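Local coordinates for regulatory protein AsnC (Escherichia coli, PDB 2CG4) that regulates transcription as a DNA-binding factor of the Lrp/AsnC family, activating asnA, controlling its own gene and binding asparagine as effector, at residues C70-L76 with Y105-V111; K88-E94 with K126-E132. The protein carries 1 engineered substitution. One frame throughout, in Å; residues are numbered along the deposited sequence.

How the interactions relate
The two contacts divide the labour of an alpha/beta sandwich, the ferredoxin-like ligand-binding domain of the Lrp/AsnC family. Interaction 1 is the core one: two central, antiparallel strands joined by backbone hydrogen bonds, with mostly apolar side chains on both faces and a bulge beside the carbonyls that bind asparagine. Interaction 2, nearer the surface, joins the C-terminal ends of the two helices that cover that sheet, and relies on side chains, leucine and isoleucine inside and lysine-glutamate pairs outside, with one water reaching a backbone N-H. The two contacts touch on the helix-facing side of the sheet, which they share.

Interaction 1: C70-L76 with Y105-V111. With ASN (asparagine), chain C.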
loop_
_atom_site.group_PDB
_atom_site.type_symbol
_atom_site.label_atom_id
_atom_site.label_comp_id
_atom_site.label_asym_id
_atom_site.label_seq_id
_atom_site.Cartn_x
_atom_site.Cartn_y
_atom_site.Cartn_z
ATOM N N CYS A 70 4.645 -14.532 -16.056
ATOM C CA CYS A 70 4.325 -13.640 -14.963
ATOM C C CYS A 70 5.188 -13.901 -13.731
ATOM O O CYS A 70 5.803 -14.954 -13.606
ATOM C CB CYS A 70 2.839 -13.720 -14.647
ATOM S SG CYS A 70 2.293 -15.335 -14.152
ATOM N N PHE A 71 5.264 -12.909 -12.853
ATOM C CA PHE A 71 5.715 -13.109 -11.490
ATOM C C PHE A 71 4.495 -13.085 -10.594
ATOM O O PHE A 71 3.559 -12.321 -10.839
ATOM C CB PHE A 71 6.683 -12.007 -11.073
ATOM C CG PHE A 71 7.990 -12.036 -11.817
ATOM C CD1 PHE A 71 8.165 -11.283 -12.973
ATOM C CD2 PHE A 71 9.049 -12.813 -11.358
ATOM C CE1 PHE A 71 9.381 -11.313 -13.657
ATOM C CE2 PHE A 71 10.268 -12.842 -12.036
ATOM C CZ PHE A 71 10.431 -12.094 -13.189
ATOM N N ILE A 72 4.499 -13.941 -9.576
ATOM C CA ILE A 72 3.439 -13.977 -8.590
ATOM C C ILE A 72 4.065 -13.813 -7.218
ATOM O O ILE A 72 5.035 -14.493 -6.889
ATOM C CB ILE A 72 2.647 -15.298 -8.695
ATOM C CG1 ILE A 72 2.345 -15.585 -10.172
ATOM C CG2 ILE A 72 1.365 -15.249 -7.878
ATOM C CD1 ILE A 72 1.496 -16.768 -10.403
ATOM N N GLY A 73 3.543 -12.875 -6.434
ATOM C CA GLY A 73 3.911 -12.780 -5.029
ATOM C C GLY A 73 2.913 -13.593 -4.232
ATOM O O GLY A 73 1.710 -13.409 -4.358
ATOM N N ILE A 74 3.400 -14.518 -3.429
ATOM C CA ILE A 74 2.508 -15.341 -2.621
ATOM C C ILE A 74 2.486 -14.812 -1.193
ATOM O O ILE A 74 3.535 -14.593 -0.598
ATOM C CB ILE A 74 2.922 -16.817 -2.653
ATOM C CG1 ILE A 74 2.518 -17.447 -3.991
ATOM C CG2 ILE A 74 2.297 -17.584 -1.492
ATOM C CD1 ILE A 74 3.658 -17.628 -4.930
ATOM N N ILE A 75 1.286 -14.563 -0.673
ATOM C CA ILE A 75 1.112 -14.278 0.740
ATOM C C ILE A 75 0.496 -15.479 1.473
ATOM O O ILE A 75 -0.570 -15.981 1.104
ATOM C CB ILE A 75 0.271 -13.000 0.975
ATOM C CG1 ILE A 75 0.963 -11.776 0.354
ATOM C CG2 ILE A 75 0.045 -12.780 2.467
ATOM C CD1 ILE A 75 0.399 -11.353 -1.014
ATOM N N LEU A 76 1.189 -15.931 2.511
ATOM C CA LEU A 76 0.813 -17.120 3.250
ATOM C C LEU A 76 0.007 -16.722 4.477
ATOM O O LEU A 76 0.074 -15.571 4.921
ATOM C CB LEU A 76 2.068 -17.865 3.701
ATOM C CG LEU A 76 2.983 -18.436 2.623
ATOM C CD1 LEU A 76 4.172 -19.083 3.271
ATOM C CD2 LEU A 76 2.235 -19.418 1.751
ATOM N N TYR A 105 6.004 -10.008 0.129
ATOM C CA TYR A 105 5.557 -11.348 -0.223
ATOM C C TYR A 105 6.358 -12.383 0.566
ATOM O O TYR A 105 7.536 -12.157 0.855
ATOM C CB TYR A 105 5.740 -11.593 -1.723
ATOM C CG TYR A 105 5.033 -10.611 -2.630
ATOM C CD1 TYR A 105 5.746 -9.829 -3.536
ATOM C CD2 TYR A 105 3.654 -10.466 -2.590
ATOM C CE1 TYR A 105 5.092 -8.927 -4.380
ATOM C CE2 TYR A 105 3.001 -9.585 -3.415
ATOM C CZ TYR A 105 3.721 -8.809 -4.306
ATOM O OH TYR A 105 3.050 -7.919 -5.126
ATOM N N SER A 106 5.721 -13.511 0.902
ATOM C CA SER A 106 6.426 -14.667 1.462
ATOM C C SER A 106 7.291 -15.404 0.425
ATOM O O SER A 106 8.474 -15.707 0.667
ATOM C CB SER A 106 5.434 -15.658 2.092
ATOM O OG SER A 106 4.324 -15.002 2.704
ATOM N N ILE A 107 6.685 -15.711 -0.719
ATOM C CA ILE A 107 7.397 -16.305 -1.852
ATOM C C ILE A 107 7.150 -15.457 -3.096
ATOM O O ILE A 107 6.060 -14.913 -3.273
ATOM C CB ILE A 107 6.940 -17.750 -2.117
ATOM C CG1 ILE A 107 6.630 -18.465 -0.791
ATOM C CG2 ILE A 107 8.003 -18.507 -2.909
ATOM C CD1 ILE A 107 6.121 -19.863 -0.940
ATOM N N PHE A 108 8.170 -15.320 -3.934
ATOM C CA PHE A 108 8.034 -14.638 -5.207
ATOM C C PHE A 108 8.438 -15.640 -6.296
ATOM O O PHE A 108 9.541 -16.174 -6.267
ATOM C CB PHE A 108 8.939 -13.393 -5.221
ATOM C CG PHE A 108 8.684 -12.449 -6.364
ATOM C CD1 PHE A 108 7.441 -11.842 -6.526
ATOM C CD2 PHE A 108 9.695 -12.139 -7.262
ATOM C CE1 PHE A 108 7.198 -10.962 -7.575
ATOM C CE2 PHE A 108 9.468 -11.254 -8.320
ATOM C CZ PHE A 108 8.211 -10.668 -8.473
ATOM N N ILE A 109 7.539 -15.920 -7.229
ATOM C CA ILE A 109 7.745 -16.984 -8.198
ATOM C C ILE A 109 7.515 -16.455 -9.598
ATOM O O ILE A 109 6.787 -15.490 -9.787
ATOM C CB ILE A 109 6.802 -18.211 -7.966
ATOM C CG1 ILE A 109 5.364 -17.862 -8.343
ATOM C CG2 ILE A 109 6.892 -18.719 -6.520
ATOM C CD1 ILE A 109 4.343 -18.981 -8.059
ATOM N N LYS A 110 8.161 -17.092 -10.570
ATOM C CA LYS A 110 7.817 -16.926 -11.976
ATOM C C LYS A 110 7.012 -18.115 -12.456
ATOM O O LYS A 110 7.394 -19.259 -12.207
ATOM C CB LYS A 110 9.078 -16.813 -12.814
ATOM C CG LYS A 110 8.962 -15.849 -13.950
ATOM C CD LYS A 110 10.072 -16.084 -14.939
ATOM C CE LYS A 110 10.196 -14.919 -15.922
ATOM N NZ LYS A 110 11.413 -15.102 -16.766
ATOM N N VAL A 111 5.888 -17.855 -13.122
ATOM C CA VAL A 111 5.237 -18.902 -13.887
ATOM C C VAL A 111 5.120 -18.535 -15.356
ATOM O O VAL A 111 4.859 -17.387 -15.706
ATOM C CB VAL A 111 3.888 -19.363 -13.261
ATOM C CG1 VAL A 111 3.749 -18.834 -11.848
ATOM C CG2 VAL A 111 2.702 -18.987 -14.128
HETATM N N ASN C . 8.924 -10.850 3.145
HETATM C CA ASN C . 9.750 -11.334 4.291
HETATM C C ASN C . 10.544 -10.232 4.937
HETATM O O ASN C . 11.120 -9.371 4.261
HETATM C CB ASN C . 10.683 -12.450 3.855
HETATM C CG ASN C . 9.938 -13.695 3.484
HETATM O OD1 ASN C . 9.180 -14.243 4.288
HETATM N ND2 ASN C . 10.125 -14.144 2.257
HETATM O OXT ASN C . 10.589 -10.190 6.161
#
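I74 and I107 are joined by the straightest bond of a backbone ladder: I74 N reaches I107 O at 2.7 Å, with an N-H...O angle of 179°. The antiparallel ladder continues through paired bonds between I72 and I109 and between C70 and V111. At the other end S106 and I107 both face I74, a classic beta bulge. I74 O takes S106 N at 2.9 Å and, weakly, I107 N and S106 OG, while L76 N donates to S106 OG at 3.3 Å. Asparagine is held at this end: Y105 O, just before the bulge, accepts its amino N, and S106 O, within it, accepts ND2 at 2.8 Å.

On one face, the Y105 ring lies flat over G73, whose CA sits 3.5 Å from the ring centroid in a CH-pi contact; I75 CD1 meets the ring's edge, and Y105 OH is bonded to E137. The rings of F71 and F108 are nearly parallel (3° between planes) but slid apart, so that they barely overlap; F71 CB meets F108 CZ at 3.3 Å. F108 leans toward F71 because its chi1 of -168° sets CG opposite the backbone N, and the F71 ring takes K110 CG over one face. F71 meets F108 of the second subunit edge-to-face, and F108 meets its F71 likewise. On the other face, the side chains of I74 and I109 cross at about a right angle, and I72 CD1 rests on V111 CG1.

This chain thus offers asparagine main-chain carbonyls, T101 and G103 included, while T136 and T138 of the third subunit complete an intersubunit site; one strand pairing has that site at one end and, through F71 and F108, part of another interface on one face.

Interaction 2: K88-E94 with K126-E132; sequences KLESLDE and KIQTIDE. With ASN (asparagine), chain B.
K88 and E132 cross at about a right angle, and the lysine is bent at chi2 (-111°) and again at chi4, which swings its ammonium group round to the carboxylate. NZ meets E132 OE2 on the syn side at 3.0 Å, 18° out of the carboxylate plane, and adds a weaker bond to OE1, so the salt bridge is forked. E132 OE1 is also bonded to S84, which helps fix the carboxylate's rotation. A water 2.9 Å from K88 NZ accepts a hydrogen bond from it and a weak one from D131 N, tying the lysine to the opposite backbone as well.

A second salt bridge is built differently. K126 is extended beyond CG and crosses E94 at about a right angle; its NZ comes to E94 OE2 at 3.0 Å from above the carboxylate plane, 43° out of it. The shaft of this lysine also does apolar work, since L92 CD2 lies against K126 CB at 3.9 Å, the two side chains set obliquely.

Between the two ion pairs lies the hydrophobic part. I130 and L89 cross at about a right angle, and I130 CD1 touches K88 CB at 3.6 Å and L89 CD2 at 3.7 Å. L92 CD1 reaches I127 CG1 more loosely, at 4.1 Å. A type I turn from I127 to I130, closed by I130 N to I127 O, brings both isoleucines to this same seam.

The seam joins the ends of helices 82-90 and 116-127 on one side of the sheet: below it L89 packs on I107 and I109 of strand 107-113, and I127 on I72 of strand 68-76.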
loop_
_atom_site.group_PDB
_atom_site.type_symbol
_atom_site.label_atom_id
_atom_site.label_comp_id
_atom_site.label_asym_id
_atom_site.label_seq_id
_atom_site.Cartn_x
_atom_site.Cartn_y
_atom_site.Cartn_z
ATOM N N LYS A 88 4.848 -27.792 -2.202
ATOM C CA LYS A 88 3.713 -27.902 -3.116
ATOM C C LYS A 88 3.938 -27.173 -4.444
ATOM O O LYS A 88 3.509 -27.650 -5.500
ATOM C CB LYS A 88 2.436 -27.357 -2.474
ATOM C CG LYS A 88 2.249 -27.686 -1.019
ATOM C CD LYS A 88 1.112 -28.650 -0.798
ATOM C CE LYS A 88 0.995 -29.009 0.677
ATOM N NZ LYS A 88 -0.032 -28.186 1.370
ATOM N N LEU A 89 4.576 -26.005 -4.395
ATOM C CA LEU A 89 4.763 -25.209 -5.605
ATOM C C LEU A 89 5.702 -25.925 -6.542
ATOM O O LEU A 89 5.491 -25.921 -7.752
ATOM C CB LEU A 89 5.301 -23.813 -5.291
ATOM C CG LEU A 89 4.304 -22.788 -4.738
ATOM C CD1 LEU A 89 5.058 -21.644 -4.096
ATOM C CD2 LEU A 89 3.348 -22.280 -5.828
ATOM N N GLU A 90 6.736 -26.546 -5.980
ATOM C CA GLU A 90 7.845 -27.071 -6.770
ATOM C C GLU A 90 7.403 -28.243 -7.649
ATOM O O GLU A 90 7.990 -28.497 -8.694
ATOM C CB GLU A 90 9.045 -27.430 -5.870
ATOM C CG GLU A 90 9.397 -28.910 -5.805
ATOM C CD GLU A 90 10.325 -29.367 -6.921
ATOM O OE1 GLU A 90 11.238 -28.609 -7.312
ATOM O OE2 GLU A 90 10.147 -30.498 -7.407
ATOM N N SER A 91 6.348 -28.932 -7.232
ATOM C CA SER A 91 5.733 -29.978 -8.054
ATOM C C SER A 91 5.113 -29.462 -9.361
ATOM O O SER A 91 4.706 -30.255 -10.212
ATOM C CB SER A 91 4.682 -30.745 -7.248
ATOM O OG SER A 91 5.139 -30.987 -5.931
ATOM N N LEU A 92 5.040 -28.147 -9.523
ATOM C CA LEU A 92 4.355 -27.568 -10.675
ATOM C C LEU A 92 5.340 -27.145 -11.753
ATOM O O LEU A 92 6.295 -26.422 -11.479
ATOM C CB LEU A 92 3.486 -26.377 -10.252
ATOM C CG LEU A 92 2.438 -26.659 -9.171
ATOM C CD1 LEU A 92 1.828 -25.373 -8.625
ATOM C CD2 LEU A 92 1.366 -27.604 -9.699
ATOM N N ASP A 93 5.090 -27.590 -12.983
ATOM C CA ASP A 93 6.009 -27.366 -14.096
ATOM C C ASP A 93 5.947 -25.940 -14.642
ATOM O O ASP A 93 6.874 -25.484 -15.305
ATOM C CB ASP A 93 5.724 -28.357 -15.230
ATOM C CG ASP A 93 6.081 -29.790 -14.861
ATOM O OD1 ASP A 93 6.938 -29.982 -13.962
ATOM O OD2 ASP A 93 5.497 -30.718 -15.473
ATOM N N GLU A 94 4.842 -25.252 -14.373
ATOM C CA GLU A 94 4.641 -23.888 -14.855
ATOM C C GLU A 94 5.439 -22.880 -14.017
ATOM O O GLU A 94 5.756 -21.771 -14.479
ATOM C CB GLU A 94 3.145 -23.545 -14.863
ATOM C CG GLU A 94 2.304 -24.446 -13.964
ATOM C CD GLU A 94 1.808 -25.704 -14.662
ATOM O OE1 GLU A 94 1.564 -25.646 -15.884
ATOM O OE2 GLU A 94 1.647 -26.748 -13.990
ATOM N N LYS A 126 -4.199 -24.954 -9.391
ATOM C CA LYS A 126 -2.922 -25.522 -8.962
ATOM C C LYS A 126 -2.238 -24.722 -7.858
ATOM O O LYS A 126 -1.729 -25.300 -6.891
ATOM C CB LYS A 126 -1.975 -25.710 -10.152
ATOM C CG LYS A 126 -2.456 -26.741 -11.168
ATOM C CD LYS A 126 -1.591 -26.711 -12.421
ATOM C CE LYS A 126 -2.089 -27.678 -13.485
ATOM N NZ LYS A 126 -1.001 -28.052 -14.436
ATOM N N ILE A 127 -2.218 -23.400 -7.996
ATOM C CA ILE A 127 -1.496 -22.547 -7.051
ATOM C C ILE A 127 -2.376 -22.157 -5.860
ATOM O O ILE A 127 -1.963 -22.258 -4.704
ATOM C CB ILE A 127 -0.931 -21.270 -7.743
ATOM C CG1 ILE A 127 0.153 -21.639 -8.757
ATOM C CG2 ILE A 127 -0.390 -20.285 -6.712
ATOM C CD1 ILE A 127 0.515 -20.514 -9.714
ATOM N N GLN A 128 -3.593 -21.715 -6.153
ATOM C CA GLN A 128 -4.485 -21.140 -5.152
ATOM C C GLN A 128 -5.145 -22.220 -4.296
ATOM O O GLN A 128 -5.722 -21.931 -3.232
ATOM C CB GLN A 128 -5.570 -20.355 -5.868
ATOM C CG GLN A 128 -5.958 -19.070 -5.214
ATOM C CD GLN A 128 -6.119 -17.941 -6.217
ATOM O OE1 GLN A 128 -5.401 -16.949 -6.161
ATOM N NE2 GLN A 128 -7.066 -18.089 -7.135
ATOM N N THR A 129 -5.090 -23.456 -4.782
ATOM C CA THR A 129 -5.613 -24.588 -4.031
ATOM C C THR A 129 -4.614 -24.993 -2.961
ATOM O O THR A 129 -4.980 -25.678 -2.018
ATOM C CB THR A 129 -5.942 -25.805 -4.936
ATOM O OG1 THR A 129 -4.838 -26.079 -5.807
ATOM C CG2 THR A 129 -7.182 -25.537 -5.774
ATOM N N ILE A 130 -3.357 -24.566 -3.104
ATOM C CA ILE A 130 -2.356 -24.794 -2.066
ATOM C C ILE A 130 -2.798 -24.122 -0.769
ATOM O O ILE A 130 -2.948 -22.894 -0.695
ATOM C CB ILE A 130 -0.959 -24.279 -2.467
ATOM C CG1 ILE A 130 -0.322 -25.189 -3.523
ATOM C CG2 ILE A 130 -0.048 -24.173 -1.246
ATOM C CD1 ILE A 130 0.883 -24.568 -4.200
ATOM N N ASP A 131 -2.990 -24.947 0.254
ATOM C CA ASP A 131 -3.838 -24.614 1.388
ATOM C C ASP A 131 -3.232 -23.560 2.320
ATOM O O ASP A 131 -3.965 -22.823 2.972
ATOM C CB ASP A 131 -4.171 -25.902 2.158
ATOM C CG ASP A 131 -4.502 -25.642 3.598
ATOM O OD1 ASP A 131 -5.678 -25.312 3.881
ATOM O OD2 ASP A 131 -3.586 -25.756 4.449
ATOM N N GLU A 132 -1.900 -23.493 2.373
ATOM C CA GLU A 132 -1.167 -22.447 3.113
ATOM C C GLU A 132 -1.291 -21.025 2.536
ATOM O O GLU A 132 -0.819 -20.064 3.140
ATOM C CB GLU A 132 0.329 -22.788 3.191
ATOM C CG GLU A 132 0.671 -24.046 3.990
ATOM C CD GLU A 132 0.742 -25.288 3.120
ATOM O OE1 GLU A 132 1.378 -26.283 3.538
ATOM O OE2 GLU A 132 0.164 -25.271 2.015
HETATM N N ASN B . -5.280 -11.281 -7.219
HETATM C CA ASN B . -4.829 -12.617 -7.710
HETATM C C ASN B . -3.486 -12.560 -8.387
HETATM O O ASN B . -3.193 -11.641 -9.161
HETATM C CB ASN B . -5.852 -13.224 -8.653
HETATM C CG ASN B . -7.123 -13.585 -7.947
HETATM O OD1 ASN B . -7.117 -14.355 -6.985
HETATM N ND2 ASN B . -8.225 -13.016 -8.401
HETATM O OXT ASN B . -2.672 -13.440 -8.134
HETATM O O HOH W 1 -2.657 -28.269 0.031
#